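PDB 3IXL: arylmalonate decarboxylase from Bordetella bronchiseptica, which catalyses the decarboxylation of 2-aryl-2-methylmalonates to 2-arylpropionates, releasing carbon dioxide. Local coordinates for residues A[7-12]-A[217-222]; A[50-55]-A[78-83]; A[195-200]-A[206-211]. The protein carries 2 engineered substitutions. All blocks are in the same frame, centred on the assembly; numbering follows the deposited sequence.

Contact 1. Residues A[7-12]-A[217-222]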
# COMPACT_ATOMS: atom_id res chain seq x y z
N PRO A 7 19.25 -10.01 2.70
CA PRO A 7 17.88 -10.50 2.88
C PRO A 7 17.00 -10.22 1.66
O PRO A 7 16.96 -9.10 1.14
CB PRO A 7 17.39 -9.72 4.11
CG PRO A 7 18.26 -8.52 4.19
CD PRO A 7 19.60 -8.96 3.67
N THR A 8 16.31 -11.26 1.22
CA THR A 8 15.32 -11.15 0.16
C THR A 8 14.00 -10.71 0.79
O THR A 8 13.64 -11.17 1.87
CB THR A 8 15.16 -12.50 -0.54
OG1 THR A 8 16.42 -12.87 -1.13
CG2 THR A 8 14.14 -12.42 -1.63
N ILE A 9 13.30 -9.79 0.13
CA ILE A 9 11.99 -9.37 0.61
C ILE A 9 10.93 -9.97 -0.30
O ILE A 9 10.97 -9.78 -1.52
CB ILE A 9 11.88 -7.84 0.67
CG1 ILE A 9 12.79 -7.31 1.78
CG2 ILE A 9 10.42 -7.40 0.90
CD1 ILE A 9 13.01 -5.82 1.77
N GLY A 10 10.00 -10.72 0.28
CA GLY A 10 8.96 -11.39 -0.48
C GLY A 10 7.66 -10.61 -0.50
O GLY A 10 7.26 -10.05 0.53
N MET A 11 7.00 -10.61 -1.66
CA MET A 11 5.76 -9.84 -1.85
C MET A 11 4.67 -10.67 -2.50
O MET A 11 4.90 -11.28 -3.53
CB MET A 11 6.05 -8.59 -2.68
CG MET A 11 6.92 -7.62 -1.90
SD MET A 11 7.26 -6.09 -2.78
CE MET A 11 7.74 -5.06 -1.38
N ILE A 12 3.50 -10.69 -1.87
CA ILE A 12 2.32 -11.32 -2.45
C ILE A 12 1.55 -10.22 -3.18
O ILE A 12 1.17 -9.22 -2.56
CB ILE A 12 1.44 -11.97 -1.36
CG1 ILE A 12 2.24 -12.99 -0.55
CG2 ILE A 12 0.22 -12.64 -2.01
CD1 ILE A 12 1.52 -13.45 0.71
N TRP A 217 8.43 0.66 1.71
CA TRP A 217 9.05 1.27 2.88
C TRP A 217 8.85 0.37 4.10
O TRP A 217 9.78 0.13 4.89
CB TRP A 217 8.40 2.64 3.10
CG TRP A 217 8.79 3.31 4.38
CD1 TRP A 217 9.91 4.06 4.61
CD2 TRP A 217 8.03 3.32 5.60
NE1 TRP A 217 9.90 4.52 5.91
CE2 TRP A 217 8.77 4.07 6.54
CE3 TRP A 217 6.82 2.75 5.99
CZ2 TRP A 217 8.32 4.27 7.85
CZ3 TRP A 217 6.37 2.95 7.29
CH2 TRP A 217 7.12 3.70 8.20
N ASP A 218 7.64 -0.14 4.26
CA ASP A 218 7.26 -0.93 5.41
C ASP A 218 7.90 -2.31 5.39
O ASP A 218 8.31 -2.82 6.45
CB ASP A 218 5.73 -1.03 5.43
CG ASP A 218 5.21 -1.93 6.52
OD1 ASP A 218 4.67 -3.02 6.18
OD2 ASP A 218 5.29 -1.53 7.70
N ALA A 219 8.00 -2.92 4.21
CA ALA A 219 8.68 -4.21 4.08
C ALA A 219 10.16 -4.08 4.39
O ALA A 219 10.75 -4.93 5.07
CB ALA A 219 8.47 -4.77 2.68
N VAL A 220 10.77 -3.00 3.91
CA VAL A 220 12.19 -2.75 4.17
C VAL A 220 12.41 -2.46 5.65
O VAL A 220 13.40 -2.91 6.25
CB VAL A 220 12.73 -1.62 3.27
CG1 VAL A 220 14.12 -1.20 3.68
CG2 VAL A 220 12.71 -2.06 1.82
N ARG A 221 11.47 -1.75 6.25
CA ARG A 221 11.44 -1.53 7.71
C ARG A 221 11.50 -2.87 8.45
O ARG A 221 12.33 -3.07 9.34
CB ARG A 221 10.18 -0.77 8.11
CG ARG A 221 9.97 -0.64 9.62
CD ARG A 221 8.56 -0.20 9.98
NE ARG A 221 7.54 -1.20 9.59
CZ ARG A 221 7.25 -2.30 10.28
NH1 ARG A 221 6.29 -3.12 9.84
NH2 ARG A 221 7.91 -2.61 11.40
N LEU A 222 10.62 -3.79 8.06
CA LEU A 222 10.51 -5.10 8.71
C LEU A 222 11.75 -5.96 8.53
O LEU A 222 12.04 -6.81 9.37
CB LEU A 222 9.30 -5.85 8.16
CG LEU A 222 8.09 -6.08 9.06
CD1 LEU A 222 7.32 -7.26 8.50
CD2 LEU A 222 8.50 -6.34 10.51
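Ile9 meets helix 217-222 with both of its branches. Its CG2 methyl lies 3.7 Å from CB of Ala219, while CD1, at the end of the longer branch, stops 3.8 Å from CG2 of Val220, the two side chains crossing at about a right angle. The first torsion sets the split: CG1, anti to the carbonyl carbon (chi1 -68°), carries CD1 to Val220, and CG2 points to Ala219. Met11, two residues further along the strand, adds a looser touch: beyond CG its chain is extended, and the terminal CE comes to 4.1 Å from Ala219 CB. A small residue suits position 219, since its lone methyl receives both strand side chains and lets the backbones approach to 7.0 Å between the CA atoms of Ile9 and Ala219.

The strand belongs to the four-stranded parallel sheet of the N-terminal half, where it is an inner strand between 33-37 and 67-72, and the helix packs across it at 137° between their directions. This is the layered alpha/beta architecture of the Asp/Glu racemase clan.

Around this apolar layer, Val220 also touches Tyr28 and Leu31, and Met11 reaches Met73 of the phenylacetate pocket. Asp218, on another side of the helix, is fixed by charge and amide: Arg221 NE and NH1 both donate to its OD2, NH1 at 2.8 Å, from one face of the carboxylate. Asn110 binds OD2 too, and Thr102 OG1 hydrogen-bonds to OD1, joining the helix to strand 101-103 and helix 104-114.

Contact 2. Residues A[50-55]-A[78-83]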
# COMPACT_ATOMS: atom_id res chain seq x y z
N ALA A 50 -12.42 -14.32 -3.80
CA ALA A 50 -11.96 -15.42 -4.66
C ALA A 50 -10.47 -15.77 -4.51
O ALA A 50 -10.05 -16.84 -4.94
CB ALA A 50 -12.28 -15.14 -6.12
N VAL A 51 -9.68 -14.88 -3.90
CA VAL A 51 -8.24 -15.13 -3.75
C VAL A 51 -7.73 -15.05 -2.31
O VAL A 51 -6.61 -15.50 -2.04
CB VAL A 51 -7.36 -14.20 -4.64
CG1 VAL A 51 -7.65 -14.45 -6.11
CG2 VAL A 51 -7.54 -12.73 -4.27
N ILE A 52 -8.52 -14.46 -1.41
CA ILE A 52 -8.02 -14.17 -0.06
C ILE A 52 -7.53 -15.42 0.67
O ILE A 52 -6.58 -15.37 1.45
CB ILE A 52 -9.07 -13.40 0.79
CG1 ILE A 52 -8.50 -12.93 2.13
CG2 ILE A 52 -10.31 -14.26 1.04
CD1 ILE A 52 -7.42 -11.87 2.03
N GLU A 53 -8.16 -16.56 0.39
CA GLU A 53 -7.83 -17.80 1.08
C GLU A 53 -6.47 -18.36 0.68
O GLU A 53 -5.92 -19.20 1.39
CB GLU A 53 -8.90 -18.85 0.83
CG GLU A 53 -10.26 -18.43 1.38
CD GLU A 53 -11.40 -19.28 0.86
OE1 GLU A 53 -12.19 -19.76 1.70
OE2 GLU A 53 -11.51 -19.48 -0.36
N SER A 54 -5.93 -17.89 -0.45
CA SER A 54 -4.65 -18.37 -0.95
C SER A 54 -3.45 -17.61 -0.41
O SER A 54 -2.32 -18.00 -0.64
CB SER A 54 -4.63 -18.36 -2.47
OG SER A 54 -4.61 -17.03 -2.98
N VAL A 55 -3.70 -16.51 0.30
CA VAL A 55 -2.62 -15.67 0.79
C VAL A 55 -1.60 -16.46 1.62
O VAL A 55 -0.40 -16.35 1.39
CB VAL A 55 -3.16 -14.44 1.56
CG1 VAL A 55 -2.03 -13.74 2.33
CG2 VAL A 55 -3.83 -13.48 0.58
N SER A 78 -6.33 -6.34 2.23
CA SER A 78 -6.03 -6.38 3.66
C SER A 78 -6.93 -5.51 4.56
O SER A 78 -7.00 -5.79 5.75
CB SER A 78 -4.54 -6.14 3.92
OG SER A 78 -4.06 -4.92 3.36
N PHE A 79 -7.64 -4.53 4.00
CA PHE A 79 -8.55 -3.71 4.81
C PHE A 79 -10.05 -3.99 4.64
O PHE A 79 -10.84 -3.49 5.45
CB PHE A 79 -8.25 -2.18 4.73
CG PHE A 79 -8.62 -1.51 3.42
CD1 PHE A 79 -9.95 -1.45 2.97
CD2 PHE A 79 -7.64 -0.87 2.66
CE1 PHE A 79 -10.28 -0.83 1.76
CE2 PHE A 79 -7.95 -0.23 1.47
CZ PHE A 79 -9.27 -0.20 1.01
N TYR A 80 -10.44 -4.76 3.62
CA TYR A 80 -11.87 -4.81 3.27
C TYR A 80 -12.78 -5.43 4.32
O TYR A 80 -13.99 -5.25 4.27
CB TYR A 80 -12.12 -5.45 1.91
CG TYR A 80 -12.12 -6.97 1.81
CD1 TYR A 80 -10.94 -7.70 1.93
CD2 TYR A 80 -13.29 -7.66 1.50
CE1 TYR A 80 -10.94 -9.09 1.79
CE2 TYR A 80 -13.30 -9.05 1.33
CZ TYR A 80 -12.12 -9.75 1.49
OH TYR A 80 -12.11 -11.13 1.32
N ARG A 81 -12.19 -6.18 5.25
CA ARG A 81 -12.95 -6.85 6.30
C ARG A 81 -12.76 -6.16 7.65
O ARG A 81 -13.29 -6.64 8.66
CB ARG A 81 -12.55 -8.32 6.38
CG ARG A 81 -13.11 -9.14 5.24
CD ARG A 81 -12.60 -10.57 5.28
NE ARG A 81 -13.32 -11.44 4.36
CZ ARG A 81 -12.92 -12.66 4.01
NH1 ARG A 81 -11.78 -13.17 4.49
NH2 ARG A 81 -13.66 -13.37 3.17
N GLY A 82 -12.03 -5.06 7.67
CA GLY A 82 -11.80 -4.32 8.91
C GLY A 82 -10.44 -4.58 9.52
O GLY A 82 -9.66 -5.43 9.03
N ALA A 83 -10.15 -3.86 10.60
CA ALA A 83 -8.84 -3.90 11.25
C ALA A 83 -8.48 -5.24 11.87
O ALA A 83 -7.32 -5.68 11.78
CB ALA A 83 -8.72 -2.79 12.29
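The type I beta turn from Phe79 to Gly82, at the C-terminal side of helix 75-79, packs here against the turn that follows helix 45-51; the side chain of Tyr80 lies about 8 Å from the bound phenylacetate. Ile52 is the apolar side of the meeting. Its CG2 methyl touches Tyr80 OH at 3.6 Å and Arg81 NH1 at 3.9 Å, while CD1 lies at the edge of the tyrosine ring, near its plane. With CG1 anti to the backbone N (chi1 -173°), CG2 sits between N and the carbonyl carbon, and both branches meet the outer ends of the Tyr80 and Arg81 side chains. A branched aliphatic residue thus fills the angle beside two long side chains, and its other neighbours, Phe85 and Leu89 of helix 83-97, are also apolar.

Tyr80 and Arg81 run alongside each other: Arg81 CG lies 3.8 Å above the centre of the tyrosine ring. The phenol is polar at its end, where OH hydrogen-bonds to Asp49; Arg81 forms a cation-pi pair with Phe85. Gly82, whose phi of 102° suits glycine, closes the turn and precedes helix 83-97. The extended chain of Arg81 carries the guanidinium past the ring to the hydroxyl, with Tyr80 OH 3.1 Å above its plane, over its centre.

Contact 3. Residues A[195-200]-A[206-211]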
# COMPACT_ATOMS: atom_id res chain seq x y z
N ASP A 195 6.12 9.74 -9.20
CA ASP A 195 6.35 11.12 -9.66
C ASP A 195 5.29 12.08 -9.13
O ASP A 195 5.53 13.28 -9.03
CB ASP A 195 6.41 11.17 -11.19
CG ASP A 195 7.66 10.52 -11.75
OD1 ASP A 195 8.69 10.46 -11.05
OD2 ASP A 195 7.62 10.09 -12.92
N ALA A 196 4.13 11.54 -8.74
CA ALA A 196 3.05 12.37 -8.20
C ALA A 196 3.34 12.86 -6.79
O ALA A 196 3.06 14.01 -6.45
CB ALA A 196 1.72 11.62 -8.24
N ILE A 197 3.89 11.97 -5.96
CA ILE A 197 4.08 12.26 -4.53
C ILE A 197 4.86 13.55 -4.25
O ILE A 197 4.34 14.42 -3.55
CB ILE A 197 4.70 11.06 -3.77
CG1 ILE A 197 3.78 9.84 -3.83
CG2 ILE A 197 5.01 11.44 -2.31
CD1 ILE A 197 4.51 8.53 -3.50
N PRO A 198 6.10 13.69 -4.77
CA PRO A 198 6.83 14.93 -4.45
C PRO A 198 6.14 16.18 -4.97
O PRO A 198 6.28 17.24 -4.37
CB PRO A 198 8.19 14.74 -5.13
CG PRO A 198 7.96 13.71 -6.19
CD PRO A 198 6.91 12.79 -5.62
N GLU A 199 5.40 16.07 -6.07
CA GLU A 199 4.71 17.24 -6.62
C GLU A 199 3.56 17.66 -5.71
O GLU A 199 3.37 18.85 -5.43
CB GLU A 199 4.22 16.93 -8.04
CG GLU A 199 3.41 18.03 -8.73
CD GLU A 199 4.15 19.34 -8.95
OE1 GLU A 199 3.48 20.31 -9.33
OE2 GLU A 199 5.38 19.41 -8.74
N VAL A 200 2.78 16.70 -5.22
CA VAL A 200 1.71 17.01 -4.29
C VAL A 200 2.25 17.62 -3.00
O VAL A 200 1.73 18.62 -2.51
CB VAL A 200 0.85 15.77 -3.95
CG1 VAL A 200 -0.19 16.09 -2.91
CG2 VAL A 200 0.17 15.23 -5.20
N VAL A 206 1.81 19.35 2.75
CA VAL A 206 1.43 18.25 3.64
C VAL A 206 1.98 16.95 3.06
O VAL A 206 2.22 16.86 1.85
CB VAL A 206 -0.11 18.15 3.85
CG1 VAL A 206 -0.68 19.45 4.45
CG2 VAL A 206 -0.83 17.80 2.55
N PRO A 207 2.22 15.95 3.93
CA PRO A 207 2.76 14.68 3.43
C PRO A 207 1.71 13.81 2.73
O PRO A 207 0.52 13.90 3.04
CB PRO A 207 3.26 13.99 4.71
CG PRO A 207 2.40 14.54 5.79
CD PRO A 207 2.05 15.95 5.39
N VAL A 208 2.19 12.98 1.81
CA VAL A 208 1.38 11.97 1.13
C VAL A 208 1.92 10.59 1.45
O VAL A 208 3.13 10.34 1.34
CB VAL A 208 1.42 12.15 -0.41
CG1 VAL A 208 0.61 11.05 -1.11
CG2 VAL A 208 0.91 13.52 -0.80
N VAL A 209 1.02 9.69 1.83
CA VAL A 209 1.36 8.28 1.97
C VAL A 209 0.65 7.55 0.84
O VAL A 209 -0.57 7.65 0.71
CB VAL A 209 0.95 7.71 3.35
CG1 VAL A 209 1.18 6.19 3.41
CG2 VAL A 209 1.75 8.38 4.46
N SER A 210 1.42 6.85 0.02
CA SER A 210 0.89 6.17 -1.16
C SER A 210 1.06 4.67 -0.96
O SER A 210 2.12 4.22 -0.51
CB SER A 210 1.63 6.64 -2.41
OG SER A 210 1.15 5.98 -3.56
N SER A 211 0.04 3.89 -1.33
CA SER A 211 0.02 2.44 -1.08
C SER A 211 1.29 1.68 -1.49
O SER A 211 1.91 1.01 -0.65
CB SER A 211 -1.18 1.79 -1.78
OG SER A 211 -2.39 2.11 -1.15
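Helix 196-200 runs nearly antiparallel to strand 208-210, at 166° between their directions, with the axes 9.0 Å apart and the CA atoms of Ile197 and Val208 at 6.3 Å. This is the return half of a beta-alpha-beta crossover: strand 183-187 leads into helix 196-204, and the chain turns back as strand 208-210, the edge strand of the second four-stranded parallel sheet. Strand 208-210 pairs with 183-187 through backbone bonds of Val209 to Ile184 and Leu186.

Two helix residues three apart, Ile197 and Val200, face two alternate strand residues, Val208 and Ser210. The two valines pack closely, their side chains crossing at about a right angle, with Val200 CG1 3.5 Å from Val208 CG2. Val200 has CG1 anti to its backbone N (chi1 176°), which carries that methyl towards the strand. Val208 CG2, anti to its carbonyl carbon, comes to meet it, and CB of Val208 takes Ile197 CG2 at 4.1 Å. A beta-branched residue suits an extended strand. Here Val208 meets Val200 with its CG2 methyl and Ile197 with its branch carbon CB, and so lies against both helix residues. Val200 also touches Ile184 of the neighbouring strand and Cys171 of helix 164-176, so the apolar layer runs on to a second helix.

Val209 turns to the other face of the sheet, against Val108 and Leu112 of helix 104-114. Ser210 is the polar member of the row, just before helix 211-222. Its OG is satisfied by a hydrogen bond with Thr193 OG1, while its CB methylene packs on the apolar side: Ile197 CD1 rests against Ser210 CB at 3.6 Å.

Contacts 2 and 3 both fall within the chain span bridged by contact 1, which brings strand 8-13 against helix 211-222, and contact 2 comes first. Contact 3 belongs to the second parallel sheet, and its strand 208-210 runs directly into the helix used in contact 1. In this way one chain passage links the two sheets. The centres of contacts 1 and 2 are 19 Å apart, yet they touch where Ile12 CD1 meets Val55 O. The centre of contact 3 is 21 Å from that of contact 1 and 26 Å from that of contact 2, across the chain's centre from the latter. None of the touching residues is a pocket residue, but each contact has a side chain within about 10 Å of the phenylacetate, so all three belong to the framework around it.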